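Local atomic coordinates of periplasmic oligopeptide-binding protein (Burkholderia pseudomallei, PDB entry 3ZS6), a protein that probably captures oligopeptides in the periplasm and delivers them to an ABC transporter for uptake. Residues 51-56 / 66-71; 61-66 / 133-138; 217-222 / 233-238; 224-229 / 478-483. All blocks are in the same frame, centred on the assembly; numbering follows the deposited sequence.

Overall arrangement
Two pairs of contacts, on different flanks of the chain, show how chemistry follows place in a fold. Interactions 1 and 2 share F66 and strand 63-68, gripping it from its two neighbours in an antiparallel sheet; main-chain hydrogen bonds dominate both, interrupted by a bulge in interaction 1 and regular in interaction 2. About 37 to 43 Å away, centre to centre, interactions 3 and 4 both use helix 219-227 and adjoin where the loop with T234 meets the strand end with L480. The helix's first turn meets that loop partly through water in interaction 3, whereas its last turn inserts a tyrosine between a leucine and a lysine in interaction 4. Interactions 1 and 4 are largely buried; interactions 2 and 3 are partly so.

Interaction 1: residues 51-56 / 66-71; sequences GVAQAW and FKLRRD
R69 lays its guanidinium group against Q54, whose CB rests over one face of it, while the edge of the same group turns to the carbonyl of G51. NE and NH2 both donate to that single oxygen, G51 O, at 3.0 and 2.9 Å, and the oxygen lies only 6° out of the guanidinium plane. A bend at chi3 (68°) helps to bring the group side-on. The amide of Q54 is inclined to the guanidinium by 49°, its OE1 lying 3.6 Å from R69 CA. Main-chain bonds run alongside: R69 N to V52 O at 2.9 Å, and K67 N to A55 O at 2.8 Å. Between them Q54 and A55 both face K67, a classic beta bulge; K67 O takes a 2.8 Å bond from Q54 N and a weak one from A55 N. From before the bulge A53 CB reaches the F66 ring edge; further along the hairpin of strands 48-60 and 63-68, W56 CB packs 3.5 Å from F66 CD2, the two rings meeting obliquely. W201 adds a cation-pi contact to R69. Two donors on one carbonyl, with a tryptophan nearby, imply that the arginine is held in both position and rotation where the hairpin leaves regular pairing.

Interaction 2: residues 61-66 / 133-138; sequences PDTWIF and TIEVKT
T133 and I65 cross obliquely, their CG2 methyls 4.2 Å apart; the hydroxyl of T133, OG1, is bonded instead to D130. I134 follows in a hydrogen-bonded pair with F66: I134 N reaches F66 O at 2.9 Å in a nearly straight bond (177°), and F66 N returns one to I134 O. The side chains of this pair touch at their CB atoms. E135 lies on the other face of the sheet, where its CB is 4.0 Å from I65 CD1. Its chain then runs on extended, CG opposite the backbone N (chi1 176°), and its carboxylate forms a salt bridge with R127 on the adjoining strand.

V136 pairs with W64 by two reciprocal main-chain bonds, W64 N to V136 O at 3.0 Å and V136 N to W64 O at 2.9 Å, each donor lying in the plane of the carbonyl it meets. This is regular antiparallel pairing, and it joins strands 63-68 and 133-137 inside a five-stranded sheet whose I134 and V136 face is packed by helix 82-93. V136 CG2 also approaches F66 CE1 obliquely.

K137 bends at chi2 (-90°) and runs beside T63, giving a weak 3.4 Å bond from NZ to T63 OG1. That hydroxyl donates to D62 OD1 from above the carboxylate plane. T138 closes the pairing by donating its N to D62 O at 2.9 Å; its OG1, bonded to V140 O, also accepts from a water that donates to P61 O and accepts weakly from W64 NE1.

Interaction 3: residues 217-222 / 233-238; sequences ENDETA and YTYSIP
D219, in the first turn of helix 219-227, meets P238 through carbon, its CB lying 3.8 Å from P238 CA. Just ahead of it, N218 occupies the N-cap: its OD1 accepts from T221 N at 2.9 Å, in the amide plane and on a lone pair, a capping bond at the start of the helix. In D219 CG stands beside the backbone N (chi1 -65°), and OD1 comes to the edge of the Y235 ring, near its plane. Water carries much of the polar contact. One molecule lies 2.9 Å from both D219 OD1 and S236 N, accepting from the amide. Another is 2.9 Å from D219 O and 3.3 Å from S236 O; both waters have more acceptors within reach than protons to give. S236 O is also held by T234 OG1, at 2.7 Å on an in-plane lone pair. E220 then folds back at chi2 and crosses P238 at about a right angle, OE2 coming 4.1 Å from CG of the proline ring. A222 turns its methyl toward the loop and packs on Q10. The helix start thus lies beside the loop that leads to helix 242-249, with strand 6-11 close to A222 and T234, strand 470-480 against I237, and D359 binding the D219 amide.

Interaction 4: residues 224-229 / 478-483; sequences RMYQAG and DRLVKS
Y226 presents the two faces of its ring to L480 and K482, joining the C-terminal turn of helix 219-227 to the end of strand 470-480 and the residues just after it. Aromatic contacts carry most of this association. On one face L480 CB sits offset toward the rim, 3.7 Å from the ring centroid, in a CH-pi contact. The opposite face takes the lysine: K482 CE stands over the centre of the ring, 3.5 Å from the centroid, and NZ continues to a cation-pi distance of 4.0 Å, 24° off the normal. The lysine reaches this place by bending at chi2 (-75°) and then running extended, antiparallel to the tyrosine, so that its CD passes near the phenol oxygen and its NZ near the helix. F249 of helix 242-249 meets the Y226 ring edge-to-face.

Hydrogen bonding completes the grip. K482 NZ donates to Y226 O at 2.9 Å from above the carbonyl plane. From the other face of that plane comes G229 N, also at 2.9 Å, part of the Schellman motif that finishes the helix. G229 has a positive phi, 81°, as this turn requires. The phenol OH of Y226 is bonded to E252; K482 N lies 3.2 Å from that OH, at an angle too poor for a bond.

The sandwiched ring is therefore fixed on both sides, and the lysine ammonium is probably stabilised as a cation, since it meets pi electrons and a carbonyl at the C-terminal end of a helix, where the dipole is negative.

Interaction 1: residues 51-56 / 66-71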
# COMPACT_ATOMS: atom_id res chain seq x y z
N GLY A 51 -10.32 -9.78 -15.08
CA GLY A 51 -10.39 -10.73 -13.97
C GLY A 51 -11.67 -11.54 -14.11
O GLY A 51 -11.84 -12.28 -15.08
N VAL A 52 -12.59 -11.38 -13.16
CA VAL A 52 -13.92 -11.98 -13.29
C VAL A 52 -14.68 -11.29 -14.42
O VAL A 52 -15.45 -11.92 -15.16
CB VAL A 52 -14.73 -11.88 -11.97
CG1 VAL A 52 -16.12 -12.49 -12.15
CG2 VAL A 52 -13.98 -12.57 -10.80
N ALA A 53 -14.44 -9.98 -14.58
CA ALA A 53 -15.00 -9.23 -15.70
C ALA A 53 -14.19 -9.50 -16.97
O ALA A 53 -12.98 -9.32 -16.99
CB ALA A 53 -15.04 -7.73 -15.38
N GLN A 54 -14.87 -9.94 -18.03
CA GLN A 54 -14.18 -10.17 -19.29
C GLN A 54 -14.05 -8.86 -20.07
O GLN A 54 -13.21 -8.74 -20.96
CB GLN A 54 -14.88 -11.25 -20.12
CG GLN A 54 -16.31 -10.93 -20.50
CD GLN A 54 -16.94 -12.00 -21.37
OE1 GLN A 54 -16.85 -13.20 -21.07
NE2 GLN A 54 -17.56 -11.59 -22.47
N ALA A 55 -14.87 -7.88 -19.72
CA ALA A 55 -14.86 -6.60 -20.42
C ALA A 55 -15.52 -5.51 -19.58
O ALA A 55 -16.30 -5.79 -18.68
CB ALA A 55 -15.56 -6.72 -21.78
N TRP A 56 -15.19 -4.25 -19.89
CA TRP A 56 -15.83 -3.13 -19.22
C TRP A 56 -15.88 -1.91 -20.12
O TRP A 56 -15.14 -1.82 -21.10
CB TRP A 56 -15.14 -2.79 -17.89
CG TRP A 56 -13.66 -2.64 -18.01
CD1 TRP A 56 -12.97 -1.55 -18.48
CD2 TRP A 56 -12.67 -3.60 -17.63
NE1 TRP A 56 -11.62 -1.78 -18.43
CE2 TRP A 56 -11.40 -3.03 -17.91
CE3 TRP A 56 -12.73 -4.89 -17.09
CZ2 TRP A 56 -10.21 -3.71 -17.66
CZ3 TRP A 56 -11.54 -5.56 -16.84
CH2 TRP A 56 -10.30 -4.97 -17.13
N PHE A 66 -19.45 -3.47 -16.16
CA PHE A 66 -18.56 -4.63 -16.19
C PHE A 66 -19.34 -5.86 -16.64
O PHE A 66 -20.36 -6.21 -16.05
CB PHE A 66 -17.92 -4.88 -14.81
CG PHE A 66 -16.97 -3.79 -14.36
CD1 PHE A 66 -17.45 -2.67 -13.70
CD2 PHE A 66 -15.61 -3.90 -14.59
CE1 PHE A 66 -16.59 -1.67 -13.28
CE2 PHE A 66 -14.74 -2.90 -14.17
CZ PHE A 66 -15.23 -1.79 -13.52
N LYS A 67 -18.86 -6.51 -17.69
CA LYS A 67 -19.48 -7.74 -18.16
C LYS A 67 -18.68 -8.91 -17.62
O LYS A 67 -17.51 -9.08 -17.95
CB LYS A 67 -19.53 -7.78 -19.69
CG LYS A 67 -20.62 -6.92 -20.30
CD LYS A 67 -22.02 -7.38 -19.86
CE LYS A 67 -22.39 -8.75 -20.42
NZ LYS A 67 -21.59 -9.86 -19.83
N LEU A 68 -19.32 -9.71 -16.78
CA LEU A 68 -18.64 -10.84 -16.16
C LEU A 68 -18.62 -12.06 -17.08
O LEU A 68 -19.55 -12.29 -17.86
CB LEU A 68 -19.30 -11.20 -14.83
CG LEU A 68 -19.60 -10.07 -13.85
CD1 LEU A 68 -20.05 -10.65 -12.52
CD2 LEU A 68 -18.38 -9.15 -13.66
N ARG A 69 -17.55 -12.84 -17.01
CA ARG A 69 -17.52 -14.12 -17.70
C ARG A 69 -18.49 -15.04 -16.97
O ARG A 69 -18.83 -14.80 -15.80
CB ARG A 69 -16.11 -14.72 -17.71
CG ARG A 69 -15.61 -15.17 -16.35
CD ARG A 69 -14.13 -15.53 -16.40
NE ARG A 69 -13.29 -14.36 -16.61
CZ ARG A 69 -12.81 -13.99 -17.79
NH1 ARG A 69 -13.07 -14.69 -18.90
NH2 ARG A 69 -12.06 -12.89 -17.87
N ARG A 70 -18.95 -16.08 -17.65
CA ARG A 70 -19.99 -16.93 -17.10
C ARG A 70 -19.43 -18.14 -16.36
O ARG A 70 -20.18 -18.88 -15.74
CB ARG A 70 -20.92 -17.40 -18.24
CG ARG A 70 -21.56 -16.26 -19.02
CD ARG A 70 -22.26 -16.75 -20.28
NE ARG A 70 -23.72 -16.68 -20.17
CZ ARG A 70 -24.49 -17.70 -19.80
NH1 ARG A 70 -23.95 -18.87 -19.50
NH2 ARG A 70 -25.81 -17.55 -19.73
N ASP A 71 -18.13 -18.34 -16.43
CA ASP A 71 -17.57 -19.56 -15.85
C ASP A 71 -16.64 -19.32 -14.66
O ASP A 71 -15.84 -20.18 -14.30
CB ASP A 71 -16.88 -20.40 -16.94
CG ASP A 71 -15.71 -19.69 -17.58
OD1 ASP A 71 -15.59 -18.45 -17.40
OD2 ASP A 71 -14.90 -20.36 -18.25

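Interaction 2: residues 61-66 / 133-138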
# COMPACT_ATOMS: atom_id res chain seq x y z
N PRO A 61 -19.76 9.67 -17.80
CA PRO A 61 -18.75 10.18 -16.87
C PRO A 61 -18.79 9.45 -15.53
O PRO A 61 -17.74 9.06 -15.04
CB PRO A 61 -19.14 11.65 -16.70
CG PRO A 61 -19.78 12.00 -18.02
CD PRO A 61 -20.51 10.76 -18.46
N ASP A 62 -19.98 9.24 -14.98
CA ASP A 62 -20.09 8.67 -13.64
C ASP A 62 -20.52 7.20 -13.63
O ASP A 62 -20.95 6.69 -12.60
CB ASP A 62 -21.09 9.47 -12.81
CG ASP A 62 -22.52 9.22 -13.24
OD1 ASP A 62 -22.72 8.72 -14.36
OD2 ASP A 62 -23.44 9.52 -12.45
N THR A 63 -20.41 6.53 -14.77
CA THR A 63 -20.97 5.18 -14.91
C THR A 63 -20.05 4.21 -15.64
O THR A 63 -19.61 4.47 -16.76
CB THR A 63 -22.31 5.23 -15.67
OG1 THR A 63 -23.21 6.10 -14.97
CG2 THR A 63 -22.92 3.84 -15.77
N TRP A 64 -19.77 3.08 -14.99
CA TRP A 64 -19.01 1.98 -15.59
C TRP A 64 -19.85 0.70 -15.66
O TRP A 64 -20.61 0.38 -14.74
CB TRP A 64 -17.74 1.69 -14.77
CG TRP A 64 -16.68 2.75 -14.88
CD1 TRP A 64 -16.57 3.89 -14.13
CD2 TRP A 64 -15.57 2.76 -15.79
NE1 TRP A 64 -15.46 4.61 -14.52
CE2 TRP A 64 -14.83 3.94 -15.53
CE3 TRP A 64 -15.13 1.89 -16.80
CZ2 TRP A 64 -13.68 4.27 -16.25
CZ3 TRP A 64 -13.99 2.22 -17.51
CH2 TRP A 64 -13.27 3.40 -17.23
N ILE A 65 -19.70 -0.05 -16.75
CA ILE A 65 -20.36 -1.34 -16.90
C ILE A 65 -19.30 -2.43 -16.97
O ILE A 65 -18.34 -2.32 -17.74
CB ILE A 65 -21.21 -1.39 -18.19
CG1 ILE A 65 -22.34 -0.36 -18.14
CG2 ILE A 65 -21.79 -2.78 -18.40
CD1 ILE A 65 -23.44 -0.71 -17.16
N PHE A 66 -19.45 -3.47 -16.16
CA PHE A 66 -18.56 -4.63 -16.19
C PHE A 66 -19.34 -5.86 -16.64
O PHE A 66 -20.36 -6.21 -16.05
CB PHE A 66 -17.92 -4.88 -14.81
CG PHE A 66 -16.97 -3.79 -14.36
CD1 PHE A 66 -17.45 -2.67 -13.70
CD2 PHE A 66 -15.61 -3.90 -14.59
CE1 PHE A 66 -16.59 -1.67 -13.28
CE2 PHE A 66 -14.74 -2.90 -14.17
CZ PHE A 66 -15.23 -1.79 -13.52
N THR A 133 -23.76 -8.95 -15.25
CA THR A 133 -23.61 -7.56 -15.64
C THR A 133 -23.63 -6.66 -14.41
O THR A 133 -24.62 -6.63 -13.67
CB THR A 133 -24.75 -7.12 -16.59
OG1 THR A 133 -24.88 -8.06 -17.67
CG2 THR A 133 -24.45 -5.74 -17.15
N ILE A 134 -22.53 -5.95 -14.19
CA ILE A 134 -22.43 -5.03 -13.06
C ILE A 134 -22.42 -3.56 -13.49
O ILE A 134 -21.70 -3.18 -14.42
CB ILE A 134 -21.17 -5.30 -12.22
CG1 ILE A 134 -21.33 -6.62 -11.46
CG2 ILE A 134 -20.91 -4.13 -11.26
CD1 ILE A 134 -20.07 -7.08 -10.78
N GLU A 135 -23.22 -2.75 -12.81
CA GLU A 135 -23.19 -1.31 -13.03
C GLU A 135 -22.65 -0.61 -11.79
O GLU A 135 -23.15 -0.80 -10.68
CB GLU A 135 -24.60 -0.79 -13.35
CG GLU A 135 -24.66 0.72 -13.50
CD GLU A 135 -26.08 1.24 -13.52
OE1 GLU A 135 -26.70 1.34 -12.44
OE2 GLU A 135 -26.59 1.54 -14.63
N VAL A 136 -21.61 0.21 -11.97
CA VAL A 136 -21.09 1.02 -10.88
C VAL A 136 -21.24 2.52 -11.17
O VAL A 136 -20.77 3.02 -12.20
CB VAL A 136 -19.60 0.71 -10.59
CG1 VAL A 136 -19.08 1.59 -9.44
CG2 VAL A 136 -19.43 -0.75 -10.24
N LYS A 137 -21.93 3.21 -10.27
CA LYS A 137 -22.05 4.66 -10.33
C LYS A 137 -21.03 5.27 -9.38
O LYS A 137 -20.93 4.84 -8.23
CB LYS A 137 -23.46 5.10 -9.91
CG LYS A 137 -24.58 4.59 -10.80
CD LYS A 137 -24.87 5.57 -11.93
CE LYS A 137 -26.07 5.10 -12.74
NZ LYS A 137 -26.37 6.04 -13.85
N THR A 138 -20.28 6.26 -9.85
CA THR A 138 -19.29 6.94 -9.01
C THR A 138 -19.75 8.35 -8.68
O THR A 138 -20.52 8.94 -9.44
CB THR A 138 -17.91 7.01 -9.70
OG1 THR A 138 -18.05 7.65 -10.98
CG2 THR A 138 -17.33 5.62 -9.89
O HOH W 1 -16.58 7.08 -13.42

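Interaction 3: residues 217-222 / 233-238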
# COMPACT_ATOMS: atom_id res chain seq x y z
N GLU A 217 11.20 -11.21 8.97
CA GLU A 217 11.31 -9.80 9.28
C GLU A 217 12.66 -9.22 8.91
O GLU A 217 12.77 -8.05 8.54
CB GLU A 217 11.02 -9.56 10.77
CG GLU A 217 9.64 -10.06 11.21
CD GLU A 217 9.54 -11.59 11.26
OE1 GLU A 217 10.59 -12.27 11.21
OE2 GLU A 217 8.40 -12.11 11.34
N ASN A 218 13.69 -10.06 9.01
CA ASN A 218 15.07 -9.64 8.84
C ASN A 218 15.59 -9.92 7.43
O ASN A 218 15.63 -11.08 7.00
CB ASN A 218 15.94 -10.36 9.88
CG ASN A 218 17.38 -9.90 9.86
OD1 ASN A 218 18.17 -10.32 9.02
ND2 ASN A 218 17.73 -9.02 10.81
N ASP A 219 15.96 -8.88 6.70
CA ASP A 219 16.38 -9.03 5.30
C ASP A 219 17.65 -9.87 5.15
O ASP A 219 17.82 -10.57 4.15
CB ASP A 219 16.55 -7.66 4.64
CG ASP A 219 15.24 -6.89 4.53
OD1 ASP A 219 14.27 -7.45 3.97
OD2 ASP A 219 15.17 -5.74 5.02
N GLU A 220 18.53 -9.82 6.14
CA GLU A 220 19.75 -10.62 6.10
C GLU A 220 19.45 -12.11 6.19
O GLU A 220 20.04 -12.91 5.46
CB GLU A 220 20.73 -10.20 7.20
CG GLU A 220 21.80 -9.22 6.73
CD GLU A 220 22.80 -9.85 5.76
OE1 GLU A 220 22.81 -11.10 5.64
OE2 GLU A 220 23.58 -9.10 5.13
N THR A 221 18.54 -12.47 7.08
CA THR A 221 18.09 -13.85 7.21
C THR A 221 17.42 -14.30 5.91
O THR A 221 17.63 -15.42 5.45
CB THR A 221 17.09 -14.00 8.37
OG1 THR A 221 17.77 -13.80 9.62
CG2 THR A 221 16.45 -15.38 8.36
N ALA A 222 16.62 -13.41 5.32
CA ALA A 222 16.00 -13.68 4.03
C ALA A 222 17.05 -13.97 2.96
O ALA A 222 16.89 -14.88 2.14
CB ALA A 222 15.12 -12.51 3.60
N TYR A 233 12.33 -15.84 -4.17
CA TYR A 233 11.77 -14.52 -4.45
C TYR A 233 11.74 -13.76 -3.13
O TYR A 233 10.89 -14.05 -2.28
CB TYR A 233 10.34 -14.74 -4.98
CG TYR A 233 9.59 -13.56 -5.55
CD1 TYR A 233 9.15 -12.52 -4.73
CD2 TYR A 233 9.26 -13.50 -6.90
CE1 TYR A 233 8.42 -11.45 -5.24
CE2 TYR A 233 8.54 -12.43 -7.43
CZ TYR A 233 8.13 -11.41 -6.60
OH TYR A 233 7.42 -10.35 -7.11
N THR A 234 12.65 -12.82 -2.94
CA THR A 234 12.70 -12.08 -1.68
C THR A 234 11.80 -10.86 -1.72
O THR A 234 11.34 -10.43 -2.77
CB THR A 234 14.14 -11.58 -1.33
OG1 THR A 234 14.50 -10.49 -2.19
CG2 THR A 234 15.16 -12.71 -1.44
N TYR A 235 11.57 -10.27 -0.55
CA TYR A 235 10.81 -9.04 -0.46
C TYR A 235 11.64 -7.86 -0.97
O TYR A 235 11.19 -7.07 -1.82
CB TYR A 235 10.37 -8.80 0.98
CG TYR A 235 9.81 -7.41 1.21
CD1 TYR A 235 8.63 -7.01 0.61
CD2 TYR A 235 10.47 -6.51 2.04
CE1 TYR A 235 8.11 -5.74 0.82
CE2 TYR A 235 9.96 -5.24 2.26
CZ TYR A 235 8.78 -4.86 1.65
OH TYR A 235 8.28 -3.60 1.86
N SER A 236 12.87 -7.75 -0.48
CA SER A 236 13.77 -6.67 -0.86
C SER A 236 15.22 -7.15 -0.79
O SER A 236 15.50 -8.33 -1.01
CB SER A 236 13.56 -5.47 0.07
OG SER A 236 14.45 -4.41 -0.23
N ILE A 237 16.14 -6.24 -0.49
CA ILE A 237 17.51 -6.63 -0.16
C ILE A 237 17.95 -5.87 1.09
O ILE A 237 17.39 -4.82 1.40
CB ILE A 237 18.50 -6.31 -1.31
CG1 ILE A 237 18.29 -4.88 -1.81
CG2 ILE A 237 18.33 -7.30 -2.46
CD1 ILE A 237 19.44 -4.37 -2.65
N PRO A 238 18.95 -6.39 1.82
CA PRO A 238 19.41 -5.68 3.03
C PRO A 238 19.95 -4.29 2.72
O PRO A 238 20.61 -4.10 1.69
CB PRO A 238 20.55 -6.56 3.56
CG PRO A 238 20.34 -7.91 2.91
CD PRO A 238 19.71 -7.63 1.58
O HOH W 2 14.12 -9.30 1.68
O HOH W 3 17.05 -9.82 1.46

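Interaction 4: residues 224-229 / 478-483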
# COMPACT_ATOMS: atom_id res chain seq x y z
N ARG A 224 20.17 -15.08 3.42
CA ARG A 224 20.76 -16.38 3.72
C ARG A 224 19.91 -17.51 3.16
O ARG A 224 20.42 -18.45 2.56
CB ARG A 224 20.90 -16.57 5.23
CG ARG A 224 21.93 -15.68 5.90
CD ARG A 224 22.08 -16.09 7.37
NE ARG A 224 23.06 -15.28 8.09
CZ ARG A 224 23.49 -15.56 9.32
NH1 ARG A 224 23.03 -16.62 9.96
NH2 ARG A 224 24.38 -14.77 9.91
N MET A 225 18.60 -17.41 3.37
CA MET A 225 17.70 -18.45 2.88
C MET A 225 17.64 -18.47 1.36
O MET A 225 17.50 -19.53 0.75
CB MET A 225 16.29 -18.25 3.47
CG MET A 225 16.18 -18.66 4.94
SD MET A 225 14.60 -18.20 5.68
CE MET A 225 14.77 -16.43 5.75
N TYR A 226 17.73 -17.30 0.74
CA TYR A 226 17.71 -17.23 -0.71
C TYR A 226 18.96 -17.94 -1.23
O TYR A 226 18.89 -18.79 -2.12
CB TYR A 226 17.69 -15.77 -1.16
CG TYR A 226 17.71 -15.56 -2.65
CD1 TYR A 226 18.90 -15.53 -3.35
CD2 TYR A 226 16.52 -15.35 -3.36
CE1 TYR A 226 18.93 -15.32 -4.73
CE2 TYR A 226 16.53 -15.14 -4.74
CZ TYR A 226 17.74 -15.13 -5.41
OH TYR A 226 17.77 -14.91 -6.76
N GLN A 227 20.10 -17.59 -0.64
CA GLN A 227 21.38 -18.18 -1.03
C GLN A 227 21.37 -19.70 -0.88
O GLN A 227 21.95 -20.41 -1.70
CB GLN A 227 22.51 -17.56 -0.20
CG GLN A 227 23.92 -17.96 -0.62
CD GLN A 227 24.99 -17.17 0.12
OE1 GLN A 227 24.69 -16.24 0.88
NE2 GLN A 227 26.26 -17.53 -0.11
N ALA A 228 20.69 -20.21 0.14
CA ALA A 228 20.61 -21.65 0.38
C ALA A 228 19.57 -22.32 -0.50
O ALA A 228 19.42 -23.54 -0.49
CB ALA A 228 20.32 -21.94 1.84
N GLY A 229 18.82 -21.52 -1.26
CA GLY A 229 17.79 -22.08 -2.12
C GLY A 229 16.48 -22.41 -1.41
O GLY A 229 15.67 -23.17 -1.92
N ASP A 478 14.23 -2.94 -5.66
CA ASP A 478 15.29 -3.94 -5.68
C ASP A 478 14.96 -5.17 -4.84
O ASP A 478 14.66 -5.06 -3.65
CB ASP A 478 16.61 -3.33 -5.19
CG ASP A 478 17.19 -2.31 -6.15
OD1 ASP A 478 16.46 -1.86 -7.06
OD2 ASP A 478 18.37 -1.94 -5.99
N ARG A 479 15.03 -6.33 -5.48
CA ARG A 479 14.85 -7.60 -4.79
C ARG A 479 15.55 -8.71 -5.58
O ARG A 479 15.94 -8.51 -6.73
CB ARG A 479 13.36 -7.92 -4.59
CG ARG A 479 12.58 -8.21 -5.88
CD ARG A 479 11.31 -9.04 -5.59
NE ARG A 479 10.45 -8.41 -4.58
CZ ARG A 479 9.48 -7.54 -4.86
NH1 ARG A 479 9.23 -7.19 -6.12
NH2 ARG A 479 8.76 -7.02 -3.88
N LEU A 480 15.72 -9.87 -4.94
CA LEU A 480 16.34 -11.02 -5.59
C LEU A 480 15.26 -12.00 -6.04
O LEU A 480 14.40 -12.39 -5.25
CB LEU A 480 17.33 -11.72 -4.65
CG LEU A 480 18.62 -10.95 -4.35
CD1 LEU A 480 19.30 -11.46 -3.08
CD2 LEU A 480 19.59 -11.01 -5.54
N VAL A 481 15.32 -12.39 -7.31
CA VAL A 481 14.41 -13.39 -7.86
C VAL A 481 15.26 -14.34 -8.70
O VAL A 481 16.02 -13.90 -9.57
CB VAL A 481 13.31 -12.75 -8.72
CG1 VAL A 481 12.42 -13.83 -9.35
CG2 VAL A 481 12.46 -11.76 -7.89
N LYS A 482 15.15 -15.64 -8.42
CA LYS A 482 16.01 -16.64 -9.05
C LYS A 482 15.94 -16.59 -10.58
O LYS A 482 14.90 -16.24 -11.16
CB LYS A 482 15.65 -18.04 -8.54
CG LYS A 482 15.89 -18.23 -7.03
CD LYS A 482 17.38 -18.38 -6.73
CE LYS A 482 17.64 -18.67 -5.25
NZ LYS A 482 19.07 -19.01 -5.00
N SER A 483 17.05 -16.93 -11.24
CA SER A 483 17.13 -16.93 -12.70
C SER A 483 16.14 -17.88 -13.34
O SER A 483 15.74 -17.69 -14.50
CB SER A 483 18.55 -17.26 -13.17
OG SER A 483 19.46 -16.27 -12.73